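Local atomic coordinates of beta-galactosidase (Marinomonas sp. ef1, PDB entry 6Y2K), a protein that removes terminal beta-D-galactose residues from beta-galactosides by hydrolysis, as a cold-active GH42 enzyme assembled as a hexamer. Residues A[72-77]-A[119-124]; A[483-488]-A[515-520]; A[555-560]-A[571-576]. All blocks are in the same frame, centred on the assembly; numbering follows the deposited sequence.

Overall arrangement
The three contacts fall into two regions on opposite sides of the chain's centre. Contact 1 joins the loop after strand 67-71 of the (beta/alpha)8 barrel to helix 111-128; in GH42 enzymes such loops, at the C-terminal ends of the barrel strands, surround the active site. Contacts 2 and 3 belong to the trimerisation domain, with centres about 47 and 56 Å from that of contact 1, and so probably lie far from the active site. They are neighbours, their centres about 13 Å apart, and they touch directly: Pro520 O lies 2.8 Å from Thr555 OG1 and Tyr487 O 3.1 Å from Arg575 NH1, both probable hydrogen bonds, while Leu518 packs on His576.

Contact 1: residues A[72-77]-A[119-124]; sequences TPTATP and RMVTMM
Pro73 rests on two methionines of helix 111-128, each meeting a different part of its ring. The sulfur of Met124 comes to 3.6 Å from Pro73 CD, the two side chains sliding past each other in opposite directions, while Met120 presents its CG to Pro73 CG at 3.9 Å. The methionines reach the ring by different routes. With CG anti to the backbone N (chi1 172°), Met120 sets this methylene against the proline; the bends at chi2 and chi3 only direct the sulfur and methyl beyond it. Met124 leaves the helix with an unusual chi1 of -95° and runs extended through chi2, which carries SD out to the loop.

The next residue after Met120, Val121, meets the threonines on either side of Pro73. Its CG2 lies 3.9 Å from Thr72 CG2 and 4.2 Å from Thr74 CG2. The Thr72 torsion (chi1 67°) sends the methyl toward Val121 and leaves OG1 to hydrogen-bond Gln226 OE1 and Asp140 N; Thr74 likewise gives its methyl to the helix and its hydroxyl to Asp140 OD2 and Gln226 NE2. The loop leads from the third barrel strand, 67-71, to helix 79-84 and is packed against helix 111-128, with Trp39 closing over Pro73 and Met120.

Every touching residue is buried, and residues 119-124 meet the loop through carbon and sulfur alone, although the same helix also bonds it through Tyr113 OH to Thr74 O; each threonine divides its chemistry, methyl to the helix and hydroxyl to Asp140 and Gln226.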
# COMPACT_ATOMS: atom_id res chain seq x y z
N THR A 72 -22.53 48.40 16.34
CA THR A 72 -23.81 48.74 15.73
C THR A 72 -24.51 47.41 15.40
O THR A 72 -23.85 46.46 14.98
CB THR A 72 -23.72 49.65 14.47
OG1 THR A 72 -23.08 48.96 13.38
CG2 THR A 72 -22.98 50.93 14.78
N PRO A 73 -25.83 47.33 15.60
CA PRO A 73 -26.55 46.06 15.56
C PRO A 73 -27.11 45.66 14.18
O PRO A 73 -28.05 44.85 14.11
CB PRO A 73 -27.69 46.31 16.55
CG PRO A 73 -28.03 47.73 16.30
CD PRO A 73 -26.70 48.41 16.10
N THR A 74 -26.51 46.15 13.11
CA THR A 74 -27.09 46.05 11.77
C THR A 74 -26.90 44.69 11.06
O THR A 74 -27.47 44.48 9.99
CB THR A 74 -26.56 47.18 10.86
OG1 THR A 74 -25.13 47.17 10.83
CG2 THR A 74 -27.03 48.54 11.36
N ALA A 75 -26.12 43.78 11.65
CA ALA A 75 -25.95 42.43 11.11
C ALA A 75 -27.20 41.59 11.24
O ALA A 75 -27.42 40.68 10.43
CB ALA A 75 -24.79 41.72 11.80
N THR A 76 -28.00 41.88 12.26
CA THR A 76 -29.17 41.09 12.62
C THR A 76 -30.39 41.98 12.88
O THR A 76 -30.81 42.13 14.03
CB THR A 76 -28.88 40.19 13.84
OG1 THR A 76 -28.16 40.92 14.84
CG2 THR A 76 -28.04 39.00 13.44
N PRO A 77 -30.97 42.58 11.82
CA PRO A 77 -32.19 43.37 12.02
C PRO A 77 -33.40 42.49 12.39
O PRO A 77 -33.42 41.30 12.03
CB PRO A 77 -32.40 44.06 10.66
CG PRO A 77 -31.75 43.14 9.68
CD PRO A 77 -30.56 42.56 10.40
N ARG A 119 -30.94 55.46 10.41
CA ARG A 119 -31.77 55.78 11.58
C ARG A 119 -31.21 55.21 12.87
O ARG A 119 -31.04 55.94 13.85
CB ARG A 119 -33.21 55.27 11.41
CG ARG A 119 -34.15 55.74 12.53
CD ARG A 119 -35.53 55.08 12.54
NE ARG A 119 -35.44 53.63 12.70
CZ ARG A 119 -35.68 52.97 13.83
NH1 ARG A 119 -36.05 53.60 14.94
NH2 ARG A 119 -35.56 51.65 13.82
N MET A 120 -30.94 53.91 12.89
CA MET A 120 -30.51 53.23 14.11
C MET A 120 -29.10 53.64 14.54
O MET A 120 -28.85 53.84 15.73
CB MET A 120 -30.61 51.70 13.98
CG MET A 120 -30.00 50.92 15.15
SD MET A 120 -30.70 51.30 16.76
CE MET A 120 -32.23 50.38 16.70
N VAL A 121 -28.18 53.75 13.58
CA VAL A 121 -26.81 54.14 13.90
C VAL A 121 -26.76 55.58 14.41
O VAL A 121 -26.00 55.88 15.33
CB VAL A 121 -25.84 53.91 12.72
CG1 VAL A 121 -24.45 54.46 13.05
CG2 VAL A 121 -25.73 52.42 12.42
N THR A 122 -27.56 56.46 13.81
CA THR A 122 -27.70 57.83 14.31
C THR A 122 -28.25 57.85 15.74
O THR A 122 -27.70 58.53 16.60
CB THR A 122 -28.59 58.69 13.40
OG1 THR A 122 -28.00 58.75 12.09
CG2 THR A 122 -28.72 60.13 13.95
N MET A 123 -29.32 57.09 16.00
CA MET A 123 -29.86 56.97 17.36
C MET A 123 -28.80 56.55 18.37
O MET A 123 -28.65 57.18 19.41
CB MET A 123 -31.03 55.98 17.43
CG MET A 123 -32.37 56.50 16.97
SD MET A 123 -33.71 55.41 17.52
CE MET A 123 -33.38 53.94 16.58
N MET A 124 -28.07 55.48 18.05
CA MET A 124 -27.01 54.95 18.94
C MET A 124 -25.85 55.90 19.14
O MET A 124 -25.38 56.07 20.26
CB MET A 124 -26.43 53.63 18.41
CG MET A 124 -27.06 52.39 18.99
SD MET A 124 -26.08 50.93 18.58
CE MET A 124 -25.36 50.40 20.13

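Contact 2: residues A[483-488]-A[515-520]; sequences RLNSYQ and LASLLP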
# COMPACT_ATOMS: atom_id res chain seq x y z
N ARG A 483 5.75 52.35 -10.01
CA ARG A 483 6.34 52.02 -8.71
C ARG A 483 7.33 50.84 -8.82
O ARG A 483 8.39 50.87 -8.20
CB ARG A 483 5.27 51.72 -7.66
CG ARG A 483 4.50 52.95 -7.19
CD ARG A 483 3.63 52.65 -5.97
NE ARG A 483 2.51 51.77 -6.31
CZ ARG A 483 1.36 52.14 -6.89
NH1 ARG A 483 0.42 51.22 -7.14
NH2 ARG A 483 1.14 53.40 -7.25
N LEU A 484 7.00 49.83 -9.63
CA LEU A 484 7.92 48.71 -9.86
C LEU A 484 9.18 49.15 -10.61
O LEU A 484 10.28 48.71 -10.25
CB LEU A 484 7.24 47.56 -10.61
CG LEU A 484 6.08 46.86 -9.88
CD1 LEU A 484 5.46 45.81 -10.78
CD2 LEU A 484 6.54 46.24 -8.57
N ASN A 485 9.02 50.02 -11.60
CA ASN A 485 10.16 50.54 -12.38
C ASN A 485 11.20 51.26 -11.51
O ASN A 485 12.39 51.15 -11.75
CB ASN A 485 9.69 51.47 -13.51
CG ASN A 485 8.97 50.73 -14.63
OD1 ASN A 485 9.17 49.53 -14.84
ND2 ASN A 485 8.14 51.46 -15.38
N SER A 486 10.74 52.00 -10.50
CA SER A 486 11.64 52.75 -9.62
C SER A 486 12.04 52.01 -8.33
O SER A 486 12.93 52.46 -7.63
CB SER A 486 11.01 54.10 -9.27
OG SER A 486 9.84 53.93 -8.50
N TYR A 487 11.38 50.88 -8.03
CA TYR A 487 11.67 50.11 -6.82
C TYR A 487 13.14 49.68 -6.81
O TYR A 487 13.65 49.19 -7.82
CB TYR A 487 10.73 48.89 -6.73
CG TYR A 487 10.98 47.94 -5.57
CD1 TYR A 487 10.87 48.36 -4.25
CD2 TYR A 487 11.32 46.61 -5.81
CE1 TYR A 487 11.10 47.49 -3.20
CE2 TYR A 487 11.54 45.72 -4.77
CZ TYR A 487 11.43 46.16 -3.47
OH TYR A 487 11.67 45.28 -2.46
N GLN A 488 13.80 49.91 -5.67
CA GLN A 488 15.24 49.66 -5.52
C GLN A 488 15.58 48.32 -4.85
O GLN A 488 16.75 47.94 -4.83
CB GLN A 488 15.89 50.81 -4.73
CG GLN A 488 15.84 52.17 -5.45
CD GLN A 488 16.50 52.13 -6.82
OE1 GLN A 488 17.73 52.04 -6.93
NE2 GLN A 488 15.70 52.23 -7.87
N LEU A 515 4.67 44.47 -17.26
CA LEU A 515 5.92 44.02 -16.65
C LEU A 515 7.02 43.69 -17.67
O LEU A 515 8.19 43.66 -17.31
CB LEU A 515 5.67 42.78 -15.76
CG LEU A 515 6.76 42.39 -14.75
CD1 LEU A 515 6.70 43.28 -13.51
CD2 LEU A 515 6.63 40.93 -14.35
N ALA A 516 6.65 43.43 -18.92
CA ALA A 516 7.61 43.03 -19.95
C ALA A 516 8.75 44.03 -20.20
O ALA A 516 9.84 43.61 -20.59
CB ALA A 516 6.90 42.71 -21.26
N SER A 517 8.51 45.32 -20.01
CA SER A 517 9.59 46.31 -20.12
C SER A 517 10.65 46.12 -19.03
O SER A 517 11.83 46.32 -19.28
CB SER A 517 9.03 47.75 -20.09
OG SER A 517 8.34 48.02 -18.88
N LEU A 518 10.23 45.70 -17.83
CA LEU A 518 11.14 45.43 -16.71
C LEU A 518 11.77 44.03 -16.80
O LEU A 518 12.95 43.84 -16.46
CB LEU A 518 10.37 45.53 -15.38
CG LEU A 518 10.84 46.44 -14.24
CD1 LEU A 518 10.28 45.91 -12.93
CD2 LEU A 518 12.35 46.63 -14.16
N LEU A 519 10.96 43.06 -17.20
CA LEU A 519 11.35 41.66 -17.26
C LEU A 519 11.00 41.14 -18.65
O LEU A 519 9.89 40.66 -18.87
CB LEU A 519 10.61 40.87 -16.17
CG LEU A 519 11.29 40.94 -14.80
CD1 LEU A 519 10.32 40.69 -13.65
CD2 LEU A 519 12.43 39.93 -14.76
N PRO A 520 11.94 41.28 -19.62
CA PRO A 520 11.59 40.92 -21.00
C PRO A 520 11.42 39.41 -21.24
O PRO A 520 12.40 38.67 -21.36
CB PRO A 520 12.74 41.51 -21.83
CG PRO A 520 13.88 41.65 -20.87
CD PRO A 520 13.27 41.91 -19.53
O HOH W 1 10.11 49.08 -17.28
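The carboxamide of Asn485 is met at its oxygen end by Leu518, whose CG lies 3.6 Å from Asn485 OD1; the two side chains run past one another in opposite directions. The same oxygen accepts a hydrogen bond of 2.7 Å from a water, and that water is also bonded to Ser517 OG at 2.6 Å, bridging the two segments on the more exposed side of the contact. A further donor to Asn485 OD1, Gln481 NE2 one turn back in the helix, probably restrains rotation of the amide. The second flat group, the Gln488 amide, folds back on its own segment: NE2 bonds Ser486 O at 2.8 Å and almost straight (176°). The acceptor lies in the plane of the Gln488 amide, whereas the donor sits above the Ser486 carbonyl plane and not on a lone pair.

Helix 478-486 is the connection of a beta-alpha-beta crossover between the adjacent parallel strands 467-470 and 490-493 of the trimerisation domain. Residues 515-520, part of the long loop leading from strand 490-493 to strand 521-528, pack against the C-terminal end of this helix, just before the chain leaves helical geometry at Tyr487.

Away from the water, the contact is apolar. Leu484 and Leu515 cross at about a right angle, their CD1 methyls 3.9 Å apart; Leu515 brings its methyl there by turning CG anti to its backbone N (chi1 -164°). Leu518 reaches the backbone side of the same Leu484, CD1 lying 4.2 Å from Leu484 CB and 3.9 Å from Leu484 O. Its chi1 of -126° falls away from the staggered positions, an uncommon conformation for leucine. Beyond the segments, Leu484 continues onto Leu468, Leu515 onto Ala493 and Tyr578, and Leu518 onto Leu491 and His576.

Contact 3: residues A[555-560]-A[571-576]; sequences TELPCL and MGEGRH
Gly572 N donates to Pro558 O at 2.9 Å, nearly along the C=O axis, and the same carbonyl takes a CA-H contact from Met571. Next to it Cys559 and Met571 form an antiparallel non-hydrogen-bonded pair. Around this strip, Leu560 CD2 lies 3.6 Å from Gly572 O, and Glu573 crosses the Pro558 ring with OE1 3.6 Å from Pro558 CD. Leu557 CD1 packs 4.2 Å from Met571 CG and Leu557 CD2 3.8 Å from Glu573 OE2. Met571, with chi1 63° and a bend at chi2, brings its sulfur 4.0 Å from Thr555 CG2. At Gly572 a CB would run into His576 O.

Further out, Thr555 OG1, anti to its own N (chi1 -173°), accepts from Leu557 N at 3.0 Å in an ST turn and also hydrogen-bonds Pro520 O. With a valine in its place, Leu557 N and Pro520 O would both lose this partner, and the turn into Leu557 would probably be less firmly held, leaving that side chain freer to shift against Met571. Beyond Gly572, a type II' turn from Glu573 to His576 reverses the chain.

Hairpin 559-563/568-573 and strand 576-579 are three consecutive antiparallel strands, a beta-meander in the mixed sheet of the trimerisation domain.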
# COMPACT_ATOMS: atom_id res chain seq x y z
N THR A 555 12.38 33.80 -23.62
CA THR A 555 13.13 34.90 -23.01
C THR A 555 14.62 34.75 -23.30
O THR A 555 15.09 33.64 -23.56
CB THR A 555 12.93 34.96 -21.48
OG1 THR A 555 13.55 36.14 -20.95
CG2 THR A 555 13.52 33.74 -20.77
N GLU A 556 15.34 35.87 -23.27
CA GLU A 556 16.80 35.87 -23.29
C GLU A 556 17.38 36.04 -21.88
O GLU A 556 18.58 35.93 -21.69
CB GLU A 556 17.34 36.97 -24.21
CG GLU A 556 16.95 36.81 -25.67
CD GLU A 556 17.40 35.49 -26.27
OE1 GLU A 556 16.60 34.89 -27.03
OE2 GLU A 556 18.53 35.03 -25.97
N LEU A 557 16.52 36.27 -20.89
CA LEU A 557 16.98 36.39 -19.51
C LEU A 557 17.65 35.09 -19.05
O LEU A 557 17.26 34.01 -19.49
CB LEU A 557 15.81 36.72 -18.57
CG LEU A 557 15.20 38.10 -18.70
CD1 LEU A 557 13.87 38.15 -17.95
CD2 LEU A 557 16.15 39.18 -18.19
N PRO A 558 18.67 35.18 -18.16
CA PRO A 558 19.23 33.94 -17.61
C PRO A 558 18.18 33.16 -16.82
O PRO A 558 17.34 33.78 -16.15
CB PRO A 558 20.32 34.43 -16.66
CG PRO A 558 20.60 35.84 -17.05
CD PRO A 558 19.30 36.37 -17.57
N CYS A 559 18.25 31.84 -16.89
CA CYS A 559 17.33 30.94 -16.20
C CYS A 559 17.99 30.38 -14.95
O CYS A 559 19.11 29.86 -15.01
CB CYS A 559 16.93 29.78 -17.10
SG CYS A 559 15.82 30.27 -18.43
N LEU A 560 17.29 30.48 -13.82
CA LEU A 560 17.71 29.91 -12.55
C LEU A 560 17.07 28.55 -12.29
O LEU A 560 17.59 27.77 -11.48
CB LEU A 560 17.40 30.87 -11.40
CG LEU A 560 18.04 32.27 -11.41
CD1 LEU A 560 19.56 32.16 -11.57
CD2 LEU A 560 17.47 33.21 -12.47
N MET A 571 13.46 32.92 -13.97
CA MET A 571 14.39 33.66 -14.82
C MET A 571 14.57 35.07 -14.31
O MET A 571 13.66 35.65 -13.72
CB MET A 571 13.88 33.69 -16.27
CG MET A 571 12.54 34.41 -16.48
SD MET A 571 11.33 33.52 -17.48
CE MET A 571 10.95 32.14 -16.41
N GLY A 572 15.75 35.63 -14.56
CA GLY A 572 16.05 37.00 -14.15
C GLY A 572 17.52 37.23 -13.88
O GLY A 572 18.35 36.34 -14.06
N GLU A 573 17.82 38.45 -13.44
CA GLU A 573 19.18 38.87 -13.15
C GLU A 573 19.11 40.17 -12.38
O GLU A 573 18.08 40.87 -12.42
CB GLU A 573 19.99 39.07 -14.44
CG GLU A 573 19.44 40.14 -15.39
CD GLU A 573 20.09 40.12 -16.77
OE1 GLU A 573 21.10 39.42 -16.96
OE2 GLU A 573 19.57 40.82 -17.67
N GLY A 574 20.20 40.50 -11.69
CA GLY A 574 20.26 41.69 -10.85
C GLY A 574 19.21 41.62 -9.76
O GLY A 574 19.25 40.73 -8.90
N ARG A 575 18.25 42.55 -9.82
CA ARG A 575 17.21 42.68 -8.80
C ARG A 575 15.79 42.32 -9.28
O ARG A 575 14.83 42.54 -8.55
CB ARG A 575 17.22 44.12 -8.25
CG ARG A 575 18.53 44.54 -7.60
CD ARG A 575 18.42 45.89 -6.91
NE ARG A 575 18.31 47.00 -7.87
CZ ARG A 575 17.17 47.55 -8.32
NH1 ARG A 575 15.96 47.15 -7.91
NH2 ARG A 575 17.25 48.55 -9.21
N HIS A 576 15.65 41.77 -10.49
CA HIS A 576 14.33 41.46 -11.05
C HIS A 576 14.23 40.00 -11.52
O HIS A 576 15.06 39.54 -12.30
CB HIS A 576 14.01 42.41 -12.21
CG HIS A 576 14.17 43.86 -11.86
ND1 HIS A 576 15.33 44.56 -12.10
CD2 HIS A 576 13.33 44.72 -11.24
CE1 HIS A 576 15.19 45.80 -11.67
NE2 HIS A 576 13.99 45.93 -11.14